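Predicted ATPase of the ABC class (Vibrio vulnificus, PDB 5D6A) binds the ATP analogue AMP-PNP and probably hydrolyses ATP as an ABC-class ATPase. Local coordinates at residues A[478-483]-A[488-493]; A[470-475]-A[564-569]; A[202-207]-A[241-246]. All blocks are in the same frame, centred on the assembly; numbering follows the deposited sequence.

Contact 1 buries the most surface between its segments, 403 Å², and half of its touching residues are buried. Contacts 3 (141 Å²) and 2 (104 Å²) are smaller, and each includes exposed residues. Contacts 1 and 2 are neighbours, with centres about 10 Å apart. Helix 468-475 of contact 2 is followed in the chain, after a short connection, by strand 480-483 of contact 1. Contact 3 lies on the other side of the chain's centre, in the P-loop domain. Contact 1 pairs adjacent strands by backbone hydrogen bonds. It also has an apolar face and a pair of arginines that cross. Contact 2 packs a helix on a loop. Contact 3 packs a turn and a strand's start on a strand two places across.

Contact 1. Residues A[478-483]-A[488-493]; sequences FRVSAK and LRFGKE
Val480 to Ala482 run antiparallel to Leu488 to Phe490 as the two strands of a beta hairpin in the C-terminal domain. Backbone hydrogen bonds set the register. Ser481 and Arg489 are the hydrogen-bonded pair: Ser481 N lies 3.1 Å from Arg489 O, and Arg489 N lies 2.7 Å from Ser481 O. Beyond the strand end, Gly491 N donates to Arg479 O at 2.8 Å. Gly491 belongs to a type II' turn, and its positive phi (80°) suits a glycine.

Apolar contacts gather on the face of Val480, Ala482, Leu488 and Phe490. Val480 and Phe490 lie side by side and point the same way, with CG2 of Val480 4.2 Å from CD1 of Phe490. Helix 506-519 packs on this face, where Trp516 meets Phe490 edge-to-face.

Arg489 lies on the other face with Ser481. Arg479, just before the strand, bends at chi2 (-59°) and crosses the extended Arg489 at about a right angle. Arg479 NE sits over one face of the Arg489 guanidinium, 3.6 Å from Arg489 NH1. That guanidinium is tethered from its edge: Arg489 NE donates in plane to Gly491 O at 2.7 Å, with an N-H...O angle of 169°.

Contact 2. Residues A[470-475]-A[564-569]; sequences MNILTD and NRMRKS
Ile472 of helix 468-475 touches Met566 and Lys568 of the loop before strand 571-572. The contact ties the helix that precedes the three-stranded sheet to this loop of the C-terminal domain, and strand 493-496 touches both. One methyl does the touching. CG1 of Ile472 stands anti to the carbonyl carbon, and chi2 (177°) extends the branch, so CD1 is carried out from the helix to the loop.

Arg565 turns to other parts of the chain. It forms a salt bridge with Glu306 and a cation-pi contact with Trp346. Met566 comes next and is a selenomethionine. Its side chain, bent at chi2 and chi3, meets Ile472 tip to tip. The terminal methyl CE of Met566 is 3.6 Å from CD1 of Ile472, and SE of Met566 is 3.8 Å from the same atom.

Met566 also opens a type I turn that closes at Ser569. Within it, Arg567 packs on Asn222 of the second subunit. Lys568 brings the loop back to the helix. Its CB lies 3.5 Å from Ile472 CD1, and its CG is 4.2 Å from that methyl. The rest of the lysine leads away, past Glu493, which also touches Ile472.

The contact is therefore made by hydrocarbon and selenium alone. Ile472 CD1 packs against both the selenomethionine end and the aliphatic base of the lysine. Such contacts are nondirectional, so this small contact depends on van der Waals fit. The charged amine of Lys568 takes no part in it.

Contact 3. Residues A[202-207]-A[241-246]; sequences EVNGLV and VTLHAP
Leu206 meets Val241 and Leu243 where strand 206-211 begins, in an antiparallel four-stranded sheet of the P-loop domain. Strands 206-211 and 240-245 are not adjacent in this sheet. Strand 249-257 lies between them and pairs with both, so side chains alone join the two segments.

Leu243 has nearly the same conformation as Leu206, with chi1 at -57° and chi2 at 179°. Its side branch CD2, not the extended CD1, makes the contact. It lies 4.4 Å from Leu206 CD1. Phe209 of strand 206-211 touches both Val241 and Leu243. Leu197 of helix 181-199 packs on Leu243 as well, so the leucine joins helix and sheet in one apolar cluster.

Asn204 comes from the type I turn 202-205 that precedes the strand. Its side chain and that of Leu243 slide past each other in opposite directions. The encounter is amide against methyl: ND2 of Asn204 lies beside CD2 of Leu243, the same methyl that meets Leu206. How closely the two atoms approach is doubtful.

Leu206 and Val241 reach toward each other tip to tip. In Leu206, CG is anti to the carbonyl carbon, and chi2 (177°) extends CD1 to the end of the chain. The CG1 branch of Val241 is anti to the carbonyl carbon. Val241 makes the contact with its other methyl, which stands between the backbone N and the carbonyl carbon, the crowded position: this CG2 of Val241 is 3.9 Å from CD1 of Leu206.

Contact 1. Residues A[478-483]-A[488-493]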
ATOM      1  N   PHE A 478     -21.891   1.750  14.425  1.00 48.71           N
ATOM      2  CA  PHE A 478     -21.202   3.014  14.735  1.00 47.30           C
ATOM      3  C   PHE A 478     -19.688   2.840  14.908  1.00 47.84           C
ATOM      4  O   PHE A 478     -19.057   3.521  15.715  1.00 47.74           O
ATOM      5  CB  PHE A 478     -21.810   3.649  15.990  1.00 46.92           C
ATOM      6  CG  PHE A 478     -23.289   3.871  15.893  1.00 47.06           C
ATOM      7  CD1 PHE A 478     -23.794   5.024  15.308  1.00 45.87           C
ATOM      8  CD2 PHE A 478     -24.178   2.924  16.378  1.00 48.55           C
ATOM      9  CE1 PHE A 478     -25.158   5.228  15.207  1.00 46.65           C
ATOM     10  CE2 PHE A 478     -25.543   3.122  16.282  1.00 49.15           C
ATOM     11  CZ  PHE A 478     -26.034   4.275  15.696  1.00 48.60           C
ATOM     12  N   ARG A 479     -19.119   1.941  14.115  1.00 50.18           N
ATOM     13  CA  ARG A 479     -17.700   1.611  14.181  1.00 51.71           C
ATOM     14  C   ARG A 479     -16.939   2.723  13.454  1.00 48.66           C
ATOM     15  O   ARG A 479     -17.304   3.088  12.336  1.00 47.55           O
ATOM     16  CB  ARG A 479     -17.495   0.269  13.471  1.00 55.87           C
ATOM     17  CG  ARG A 479     -16.520  -0.723  14.088  1.00 60.66           C
ATOM     18  CD  ARG A 479     -15.089  -0.246  14.246  1.00 62.02           C
ATOM     19  NE  ARG A 479     -14.213  -1.403  14.462  1.00 65.50           N
ATOM     20  CZ  ARG A 479     -12.942  -1.342  14.849  1.00 66.71           C
ATOM     21  NH1 ARG A 479     -12.243  -2.460  15.001  1.00 68.59           N
ATOM     22  NH2 ARG A 479     -12.370  -0.177  15.101  1.00 66.39           N
ATOM     23  N   VAL A 480     -15.909   3.282  14.090  1.00 47.35           N
ATOM     24  CA  VAL A 480     -15.105   4.350  13.477  1.00 45.00           C
ATOM     25  C   VAL A 480     -13.649   4.239  13.912  1.00 45.01           C
ATOM     26  O   VAL A 480     -13.309   4.586  15.041  1.00 45.57           O
ATOM     27  CB  VAL A 480     -15.612   5.759  13.857  1.00 44.08           C
ATOM     28  CG1 VAL A 480     -14.746   6.827  13.194  1.00 42.33           C
ATOM     29  CG2 VAL A 480     -17.071   5.939  13.466  1.00 44.60           C
ATOM     30  N   SER A 481     -12.789   3.765  13.012  1.00 45.98           N
ATOM     31  CA  SER A 481     -11.366   3.603  13.317  1.00 47.17           C
ATOM     32  C   SER A 481     -10.505   3.495  12.074  1.00 46.75           C
ATOM     33  O   SER A 481     -10.977   3.138  10.996  1.00 46.41           O
ATOM     34  CB  SER A 481     -11.136   2.345  14.144  1.00 49.82           C
ATOM     35  OG  SER A 481     -11.866   2.377  15.355  1.00 53.51           O
ATOM     36  N   ALA A 482      -9.222   3.772  12.254  1.00 47.52           N
ATOM     37  CA  ALA A 482      -8.259   3.712  11.175  1.00 48.95           C
ATOM     38  C   ALA A 482      -7.241   2.610  11.426  1.00 52.63           C
ATOM     39  O   ALA A 482      -6.855   2.361  12.570  1.00 52.65           O
ATOM     40  CB  ALA A 482      -7.547   5.048  11.052  1.00 47.38           C
ATOM     41  N   LYS A 483      -6.831   1.942  10.348  1.00 55.18           N
ATOM     42  CA  LYS A 483      -5.794   0.918  10.403  1.00 58.13           C
ATOM     43  C   LYS A 483      -4.585   1.516   9.712  1.00 56.20           C
ATOM     44  O   LYS A 483      -4.370   1.312   8.516  1.00 54.91           O
ATOM     45  CB  LYS A 483      -6.226  -0.379   9.716  1.00 61.53           C
ATOM     46  CG  LYS A 483      -7.321  -1.132  10.451  1.00 66.07           C
ATOM     47  CD  LYS A 483      -7.593  -2.482   9.804  1.00 70.37           C
ATOM     48  CE  LYS A 483      -8.634  -3.271  10.583  1.00 72.84           C
ATOM     49  NZ  LYS A 483      -8.887  -4.614   9.988  1.00 75.25           N
ATOM     50  N   LEU A 488      -9.315   3.379   6.403  1.00 36.05           N
ATOM     51  CA  LEU A 488     -10.256   4.037   7.305  1.00 35.64           C
ATOM     52  C   LEU A 488     -11.566   3.265   7.316  1.00 36.65           C
ATOM     53  O   LEU A 488     -12.207   3.107   6.277  1.00 36.11           O
ATOM     54  CB  LEU A 488     -10.530   5.476   6.873  1.00 34.49           C
ATOM     55  CG  LEU A 488     -11.667   6.180   7.632  1.00 33.85           C
ATOM     56  CD1 LEU A 488     -11.425   6.185   9.137  1.00 33.32           C
ATOM     57  CD2 LEU A 488     -11.859   7.592   7.106  1.00 33.27           C
ATOM     58  N   ARG A 489     -11.961   2.792   8.493  1.00 38.07           N
ATOM     59  CA  ARG A 489     -13.195   2.042   8.635  1.00 39.34           C
ATOM     60  C   ARG A 489     -14.317   2.922   9.184  1.00 38.58           C
ATOM     61  O   ARG A 489     -14.172   3.560  10.227  1.00 36.69           O
ATOM     62  CB  ARG A 489     -12.992   0.832   9.540  1.00 41.53           C
ATOM     63  CG  ARG A 489     -14.248  -0.010   9.674  1.00 44.50           C
ATOM     64  CD  ARG A 489     -14.021  -1.260  10.495  1.00 46.99           C
ATOM     65  NE  ARG A 489     -15.259  -2.014  10.650  1.00 49.11           N
ATOM     66  CZ  ARG A 489     -15.349  -3.200  11.242  1.00 52.54           C
ATOM     67  NH1 ARG A 489     -14.264  -3.790  11.735  1.00 53.82           N
ATOM     68  NH2 ARG A 489     -16.529  -3.800  11.334  1.00 54.51           N
ATOM     69  N   PHE A 490     -15.434   2.939   8.462  1.00 37.87           N
ATOM     70  CA  PHE A 490     -16.605   3.705   8.844  1.00 37.18           C
ATOM     71  C   PHE A 490     -17.771   2.730   8.732  1.00 39.35           C
ATOM     72  O   PHE A 490     -18.335   2.528   7.656  1.00 39.50           O
ATOM     73  CB  PHE A 490     -16.759   4.913   7.918  1.00 35.72           C
ATOM     74  CG  PHE A 490     -17.781   5.911   8.380  1.00 35.96           C
ATOM     75  CD1 PHE A 490     -17.489   6.786   9.420  1.00 35.75           C
ATOM     76  CD2 PHE A 490     -19.015   6.010   7.752  1.00 36.44           C
ATOM     77  CE1 PHE A 490     -18.421   7.720   9.845  1.00 35.94           C
ATOM     78  CE2 PHE A 490     -19.947   6.944   8.170  1.00 37.06           C
ATOM     79  CZ  PHE A 490     -19.650   7.800   9.219  1.00 36.76           C
ATOM     80  N   GLY A 491     -18.106   2.103   9.856  1.00 41.27           N
ATOM     81  CA  GLY A 491     -19.151   1.089   9.892  1.00 43.84           C
ATOM     82  C   GLY A 491     -18.547  -0.207   9.377  1.00 45.03           C
ATOM     83  O   GLY A 491     -17.535  -0.677   9.898  1.00 45.71           O
ATOM     84  N   LYS A 492     -19.159  -0.776   8.346  1.00 46.29           N
ATOM     85  CA  LYS A 492     -18.657  -1.997   7.719  1.00 47.94           C
ATOM     86  C   LYS A 492     -17.805  -1.649   6.488  1.00 45.46           C
ATOM     87  O   LYS A 492     -17.168  -2.521   5.900  1.00 46.04           O
ATOM     88  CB  LYS A 492     -19.838  -2.900   7.321  1.00 51.63           C
ATOM     89  CG  LYS A 492     -20.600  -3.461   8.516  1.00 54.80           C
ATOM     90  CD  LYS A 492     -22.020  -3.948   8.207  1.00 58.85           C
ATOM     91  CE  LYS A 492     -22.104  -5.091   7.205  1.00 61.82           C
ATOM     92  NZ  LYS A 492     -21.816  -4.693   5.799  1.00 61.06           N
ATOM     93  N   GLU A 493     -17.779  -0.363   6.127  1.00 42.87           N
ATOM     94  CA  GLU A 493     -17.064   0.113   4.939  1.00 40.74           C
ATOM     95  C   GLU A 493     -15.605   0.481   5.190  1.00 38.02           C
ATOM     96  O   GLU A 493     -15.287   1.176   6.152  1.00 36.12           O
ATOM     97  CB  GLU A 493     -17.788   1.332   4.366  1.00 39.99           C
ATOM     98  CG  GLU A 493     -19.263   1.092   4.086  1.00 42.46           C
ATOM     99  CD  GLU A 493     -19.497  -0.032   3.100  1.00 44.83           C
ATOM    100  OE1 GLU A 493     -18.757  -0.111   2.099  1.00 45.92           O
ATOM    101  OE2 GLU A 493     -20.434  -0.827   3.319  1.00 48.11           O
TER

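Contact 2. Residues A[470-475]-A[564-569]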
HETATM    1  N   MSE A 470     -25.178   8.296   8.029  1.00 43.23           N
HETATM    2  CA  MSE A 470     -25.771   7.764   9.259  1.00 44.61           C
HETATM    3  C   MSE A 470     -26.198   6.335   9.052  1.00 46.07           C
HETATM    4  O   MSE A 470     -26.051   5.502   9.947  1.00 46.97           O
HETATM    5  CB  MSE A 470     -26.969   8.636   9.649  1.00 46.04           C
HETATM    6  CG  MSE A 470     -27.695   8.176  10.910  1.00 47.87           C
HETATM    7 SE   MSE A 470     -26.493   8.231  12.465  1.00 47.77          SE
HETATM    8  CE  MSE A 470     -26.705  10.132  12.934  1.00 48.03           C
ATOM      9  N   ASN A 471     -26.728   6.041   7.866  1.00 46.72           N
ATOM     10  CA  ASN A 471     -27.172   4.689   7.532  1.00 48.87           C
ATOM     11  C   ASN A 471     -26.026   3.676   7.571  1.00 48.02           C
ATOM     12  O   ASN A 471     -26.218   2.526   7.962  1.00 49.31           O
ATOM     13  CB  ASN A 471     -27.853   4.675   6.160  1.00 50.21           C
ATOM     14  CG  ASN A 471     -29.113   5.521   6.125  1.00 52.06           C
ATOM     15  OD1 ASN A 471     -29.584   6.004   7.153  1.00 52.70           O
ATOM     16  ND2 ASN A 471     -29.669   5.700   4.938  1.00 54.11           N
ATOM     17  N   ILE A 472     -24.839   4.114   7.169  1.00 46.85           N
ATOM     18  CA  ILE A 472     -23.658   3.258   7.186  1.00 46.32           C
ATOM     19  C   ILE A 472     -23.265   2.974   8.639  1.00 46.52           C
ATOM     20  O   ILE A 472     -22.882   1.853   8.970  1.00 47.67           O
ATOM     21  CB  ILE A 472     -22.484   3.902   6.419  1.00 44.61           C
ATOM     22  CG1 ILE A 472     -22.893   4.186   4.968  1.00 44.91           C
ATOM     23  CG2 ILE A 472     -21.256   2.999   6.453  1.00 44.11           C
ATOM     24  CD1 ILE A 472     -21.825   4.891   4.161  1.00 44.03           C
ATOM     25  N   LEU A 473     -23.369   3.986   9.499  1.00 45.68           N
ATOM     26  CA  LEU A 473     -23.049   3.814  10.918  1.00 46.02           C
ATOM     27  C   LEU A 473     -24.007   2.849  11.607  1.00 49.85           C
ATOM     28  O   LEU A 473     -23.571   1.992  12.374  1.00 51.73           O
ATOM     29  CB  LEU A 473     -23.063   5.154  11.656  1.00 44.69           C
ATOM     30  CG  LEU A 473     -21.907   6.127  11.418  1.00 42.47           C
ATOM     31  CD1 LEU A 473     -22.245   7.492  11.989  1.00 42.36           C
ATOM     32  CD2 LEU A 473     -20.615   5.603  12.024  1.00 41.36           C
ATOM     33  N   THR A 474     -25.306   2.991  11.345  1.00 52.31           N
ATOM     34  CA  THR A 474     -26.311   2.118  11.962  1.00 54.67           C
ATOM     35  C   THR A 474     -26.101   0.665  11.544  1.00 55.72           C
ATOM     36  O   THR A 474     -26.104  -0.234  12.385  1.00 58.39           O
ATOM     37  CB  THR A 474     -27.755   2.555  11.628  1.00 56.49           C
ATOM     38  OG1 THR A 474     -27.915   2.658  10.210  1.00 58.20           O
ATOM     39  CG2 THR A 474     -28.074   3.899  12.264  1.00 55.78           C
ATOM     40  N   ASP A 475     -25.913   0.441  10.248  1.00 54.65           N
ATOM     41  CA  ASP A 475     -25.674  -0.906   9.735  1.00 55.53           C
ATOM     42  C   ASP A 475     -24.323  -1.436  10.203  1.00 54.14           C
ATOM     43  O   ASP A 475     -24.130  -2.646  10.303  1.00 55.38           O
ATOM     44  CB  ASP A 475     -25.721  -0.925   8.200  1.00 56.27           C
ATOM     45  CG  ASP A 475     -27.111  -0.634   7.640  1.00 58.13           C
ATOM     46  OD1 ASP A 475     -28.097  -0.680   8.409  1.00 59.87           O
ATOM     47  OD2 ASP A 475     -27.216  -0.380   6.419  1.00 57.16           O
ATOM     48  N   ASN A 564     -14.315  11.044  -1.197  1.00 34.18           N
ATOM     49  CA  ASN A 564     -14.444  10.810  -2.639  1.00 34.31           C
ATOM     50  C   ASN A 564     -14.110   9.372  -3.009  1.00 34.59           C
ATOM     51  O   ASN A 564     -14.476   8.907  -4.087  1.00 35.07           O
ATOM     52  CB  ASN A 564     -13.509  11.737  -3.431  1.00 34.96           C
ATOM     53  CG  ASN A 564     -13.906  13.198  -3.344  1.00 35.38           C
ATOM     54  OD1 ASN A 564     -15.052  13.530  -3.062  1.00 36.34           O
ATOM     55  ND2 ASN A 564     -12.953  14.082  -3.613  1.00 36.45           N
ATOM     56  N   ARG A 565     -13.398   8.682  -2.116  1.00 34.36           N
ATOM     57  CA  ARG A 565     -12.989   7.293  -2.340  1.00 34.53           C
ATOM     58  C   ARG A 565     -13.808   6.279  -1.550  1.00 34.82           C
ATOM     59  O   ARG A 565     -13.544   5.078  -1.633  1.00 36.06           O
ATOM     60  CB  ARG A 565     -11.502   7.137  -2.022  1.00 33.88           C
ATOM     61  CG  ARG A 565     -10.625   7.878  -3.013  1.00 34.87           C
ATOM     62  CD  ARG A 565      -9.185   8.010  -2.550  1.00 34.66           C
ATOM     63  NE  ARG A 565      -8.375   8.620  -3.598  1.00 35.91           N
ATOM     64  CZ  ARG A 565      -8.359   9.921  -3.882  1.00 35.90           C
ATOM     65  NH1 ARG A 565      -7.592  10.368  -4.866  1.00 37.18           N
ATOM     66  NH2 ARG A 565      -9.112  10.778  -3.201  1.00 35.07           N
HETATM   67  N   MSE A 566     -14.792   6.753  -0.788  1.00 35.24           N
HETATM   68  CA  MSE A 566     -15.671   5.860  -0.030  1.00 36.03           C
HETATM   69  C   MSE A 566     -16.716   5.403  -1.010  1.00 36.49           C
HETATM   70  O   MSE A 566     -17.425   6.218  -1.599  1.00 36.92           O
HETATM   71  CB  MSE A 566     -16.282   6.565   1.172  1.00 36.69           C
HETATM   72  CG  MSE A 566     -16.509   5.589   2.317  1.00 38.79           C
HETATM   73 SE   MSE A 566     -18.427   5.211   2.494  1.00 43.39          SE
HETATM   74  CE  MSE A 566     -18.954   6.944   3.263  1.00 40.25           C
ATOM     75  N   ARG A 567     -16.822   4.091  -1.177  1.00 37.22           N
ATOM     76  CA  ARG A 567     -17.715   3.489  -2.178  1.00 39.85           C
ATOM     77  C   ARG A 567     -19.226   3.657  -1.969  1.00 43.16           C
ATOM     78  O   ARG A 567     -19.999   3.444  -2.906  1.00 46.30           O
ATOM     79  CB  ARG A 567     -17.349   2.012  -2.340  1.00 39.81           C
ATOM     80  CG  ARG A 567     -15.898   1.845  -2.769  1.00 39.15           C
ATOM     81  CD  ARG A 567     -15.444   0.404  -2.861  1.00 40.56           C
ATOM     82  NE  ARG A 567     -14.074   0.331  -3.368  1.00 40.24           N
ATOM     83  CZ  ARG A 567     -13.738   0.338  -4.659  1.00 41.93           C
ATOM     84  NH1 ARG A 567     -14.670   0.417  -5.608  1.00 43.32           N
ATOM     85  NH2 ARG A 567     -12.460   0.267  -5.010  1.00 42.33           N
ATOM     86  N   LYS A 568     -19.642   4.045  -0.766  1.00 44.41           N
ATOM     87  CA  LYS A 568     -21.068   4.237  -0.475  1.00 46.63           C
ATOM     88  C   LYS A 568     -21.483   5.710  -0.498  1.00 46.21           C
ATOM     89  O   LYS A 568     -22.674   6.016  -0.527  1.00 50.18           O
ATOM     90  CB  LYS A 568     -21.422   3.647   0.891  1.00 48.30           C
ATOM     91  CG  LYS A 568     -21.158   2.156   1.045  1.00 49.68           C
ATOM     92  CD  LYS A 568     -22.049   1.316   0.148  1.00 52.10           C
ATOM     93  CE  LYS A 568     -21.836  -0.165   0.416  1.00 54.28           C
ATOM     94  NZ  LYS A 568     -22.696  -1.020  -0.442  1.00 58.00           N
ATOM     95  N   SER A 569     -20.512   6.620  -0.471  1.00 42.79           N
ATOM     96  CA  SER A 569     -20.814   8.052  -0.484  1.00 41.74           C
ATOM     97  C   SER A 569     -21.824   8.416  -1.567  1.00 43.54           C
ATOM     98  O   SER A 569     -21.718   7.958  -2.707  1.00 43.60           O
ATOM     99  CB  SER A 569     -19.540   8.872  -0.700  1.00 40.41           C
ATOM    100  OG  SER A 569     -18.648   8.736   0.386  1.00 38.46           O
TER

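Contact 3. Residues A[202-207]-A[241-246]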
ATOM      1  N   GLU A 202       1.763  34.047   0.126  1.00 62.87           N
ATOM      2  CA  GLU A 202       0.786  34.701  -0.731  1.00 66.32           C
ATOM      3  C   GLU A 202       1.192  36.131  -1.085  1.00 66.27           C
ATOM      4  O   GLU A 202       1.073  36.547  -2.237  1.00 67.41           O
ATOM      5  CB  GLU A 202      -0.578  34.727  -0.035  1.00 69.94           C
ATOM      6  CG  GLU A 202      -1.718  35.203  -0.921  1.00 74.04           C
ATOM      7  CD  GLU A 202      -2.023  34.239  -2.056  1.00 75.62           C
ATOM      8  OE1 GLU A 202      -2.673  34.664  -3.037  1.00 79.73           O
ATOM      9  OE2 GLU A 202      -1.613  33.059  -1.974  1.00 71.89           O
ATOM     10  N   VAL A 203       1.666  36.875  -0.090  1.00 65.21           N
ATOM     11  CA  VAL A 203       2.063  38.273  -0.290  1.00 65.57           C
ATOM     12  C   VAL A 203       3.213  38.414  -1.292  1.00 62.93           C
ATOM     13  O   VAL A 203       3.231  39.348  -2.095  1.00 63.19           O
ATOM     14  CB  VAL A 203       2.475  38.938   1.042  1.00 66.95           C
ATOM     15  CG1 VAL A 203       2.870  40.392   0.811  1.00 69.93           C
ATOM     16  CG2 VAL A 203       1.346  38.849   2.058  1.00 67.66           C
ATOM     17  N   ASN A 204       4.162  37.480  -1.247  1.00 58.21           N
ATOM     18  CA  ASN A 204       5.315  37.508  -2.149  1.00 56.44           C
ATOM     19  C   ASN A 204       5.099  36.712  -3.443  1.00 54.21           C
ATOM     20  O   ASN A 204       6.058  36.408  -4.157  1.00 52.76           O
ATOM     21  CB  ASN A 204       6.562  37.012  -1.411  1.00 55.41           C
ATOM     22  CG  ASN A 204       6.922  37.890  -0.225  1.00 56.79           C
ATOM     23  OD1 ASN A 204       6.751  39.109  -0.264  1.00 59.69           O
ATOM     24  ND2 ASN A 204       7.441  37.277   0.829  1.00 55.69           N
ATOM     25  N   GLY A 205       3.841  36.392  -3.745  1.00 52.66           N
ATOM     26  CA  GLY A 205       3.502  35.648  -4.953  1.00 51.75           C
ATOM     27  C   GLY A 205       4.217  34.318  -5.054  1.00 49.74           C
ATOM     28  O   GLY A 205       4.691  33.945  -6.124  1.00 49.42           O
ATOM     29  N   LEU A 206       4.281  33.603  -3.934  1.00 48.64           N
ATOM     30  CA  LEU A 206       4.952  32.307  -3.867  1.00 46.97           C
ATOM     31  C   LEU A 206       3.997  31.211  -3.415  1.00 45.14           C
ATOM     32  O   LEU A 206       3.028  31.481  -2.710  1.00 46.26           O
ATOM     33  CB  LEU A 206       6.116  32.375  -2.875  1.00 46.56           C
ATOM     34  CG  LEU A 206       7.191  33.430  -3.130  1.00 47.27           C
ATOM     35  CD1 LEU A 206       8.217  33.406  -2.008  1.00 46.96           C
ATOM     36  CD2 LEU A 206       7.858  33.216  -4.480  1.00 47.44           C
ATOM     37  N   VAL A 207       4.279  29.977  -3.830  1.00 43.65           N
ATOM     38  CA  VAL A 207       3.476  28.815  -3.421  1.00 42.72           C
ATOM     39  C   VAL A 207       4.284  27.886  -2.518  1.00 41.11           C
ATOM     40  O   VAL A 207       3.724  26.992  -1.888  1.00 40.49           O
ATOM     41  CB  VAL A 207       2.925  28.013  -4.620  1.00 42.76           C
ATOM     42  CG1 VAL A 207       1.974  28.876  -5.421  1.00 44.72           C
ATOM     43  CG2 VAL A 207       4.044  27.478  -5.503  1.00 42.55           C
ATOM     44  N   VAL A 241      14.816  34.251  -2.996  1.00 52.67           N
ATOM     45  CA  VAL A 241      13.980  35.196  -2.252  1.00 52.50           C
ATOM     46  C   VAL A 241      14.382  35.126  -0.787  1.00 52.20           C
ATOM     47  O   VAL A 241      14.965  34.137  -0.345  1.00 51.40           O
ATOM     48  CB  VAL A 241      12.469  34.910  -2.384  1.00 50.92           C
ATOM     49  CG1 VAL A 241      12.044  34.960  -3.843  1.00 51.32           C
ATOM     50  CG2 VAL A 241      12.108  33.572  -1.756  1.00 49.48           C
ATOM     51  N   THR A 242      14.063  36.175  -0.037  1.00 53.21           N
ATOM     52  CA  THR A 242      14.417  36.238   1.373  1.00 53.28           C
ATOM     53  C   THR A 242      13.199  36.595   2.218  1.00 52.65           C
ATOM     54  O   THR A 242      12.660  37.692   2.108  1.00 54.58           O
ATOM     55  CB  THR A 242      15.531  37.275   1.602  1.00 55.37           C
ATOM     56  OG1 THR A 242      16.646  36.971   0.752  1.00 55.71           O
ATOM     57  CG2 THR A 242      15.981  37.282   3.062  1.00 55.65           C
ATOM     58  N   LEU A 243      12.766  35.656   3.051  1.00 51.38           N
ATOM     59  CA  LEU A 243      11.616  35.864   3.923  1.00 51.12           C
ATOM     60  C   LEU A 243      12.090  36.271   5.310  1.00 51.33           C
ATOM     61  O   LEU A 243      13.287  36.269   5.585  1.00 53.28           O
ATOM     62  CB  LEU A 243      10.778  34.591   4.006  1.00 50.14           C
ATOM     63  CG  LEU A 243      10.277  34.036   2.669  1.00 49.47           C
ATOM     64  CD1 LEU A 243       9.473  32.763   2.897  1.00 47.74           C
ATOM     65  CD2 LEU A 243       9.445  35.070   1.927  1.00 50.02           C
ATOM     66  N   HIS A 244      11.148  36.614   6.183  1.00 50.60           N
ATOM     67  CA  HIS A 244      11.485  37.044   7.535  1.00 51.26           C
ATOM     68  C   HIS A 244      10.676  36.309   8.593  1.00 49.75           C
ATOM     69  O   HIS A 244       9.452  36.291   8.543  1.00 49.80           O
ATOM     70  CB  HIS A 244      11.253  38.551   7.678  1.00 53.27           C
ATOM     71  CG  HIS A 244      11.609  39.096   9.027  1.00 55.05           C
ATOM     72  ND1 HIS A 244      10.693  39.211  10.050  1.00 55.64           N
ATOM     73  CD2 HIS A 244      12.784  39.554   9.522  1.00 56.39           C
ATOM     74  CE1 HIS A 244      11.287  39.719  11.116  1.00 56.68           C
ATOM     75  NE2 HIS A 244      12.556  39.937  10.821  1.00 57.19           N
ATOM     76  N   ALA A 245      11.375  35.703   9.547  1.00 49.45           N
ATOM     77  CA  ALA A 245      10.731  35.003  10.650  1.00 48.88           C
ATOM     78  C   ALA A 245      10.934  35.824  11.923  1.00 50.54           C
ATOM     79  O   ALA A 245      11.990  36.436  12.106  1.00 52.23           O
ATOM     80  CB  ALA A 245      11.312  33.611  10.806  1.00 48.25           C
ATOM     81  N   PRO A 246       9.929  35.834  12.814  1.00 50.55           N
ATOM     82  CA  PRO A 246      10.014  36.633  14.041  1.00 52.44           C
ATOM     83  C   PRO A 246      11.141  36.245  14.998  1.00 53.24           C
ATOM     84  O   PRO A 246      11.616  37.090  15.756  1.00 55.38           O
ATOM     85  CB  PRO A 246       8.646  36.414  14.704  1.00 52.34           C
ATOM     86  CG  PRO A 246       8.126  35.147  14.124  1.00 50.96           C
ATOM     87  CD  PRO A 246       8.669  35.077  12.729  1.00 50.02           C
TER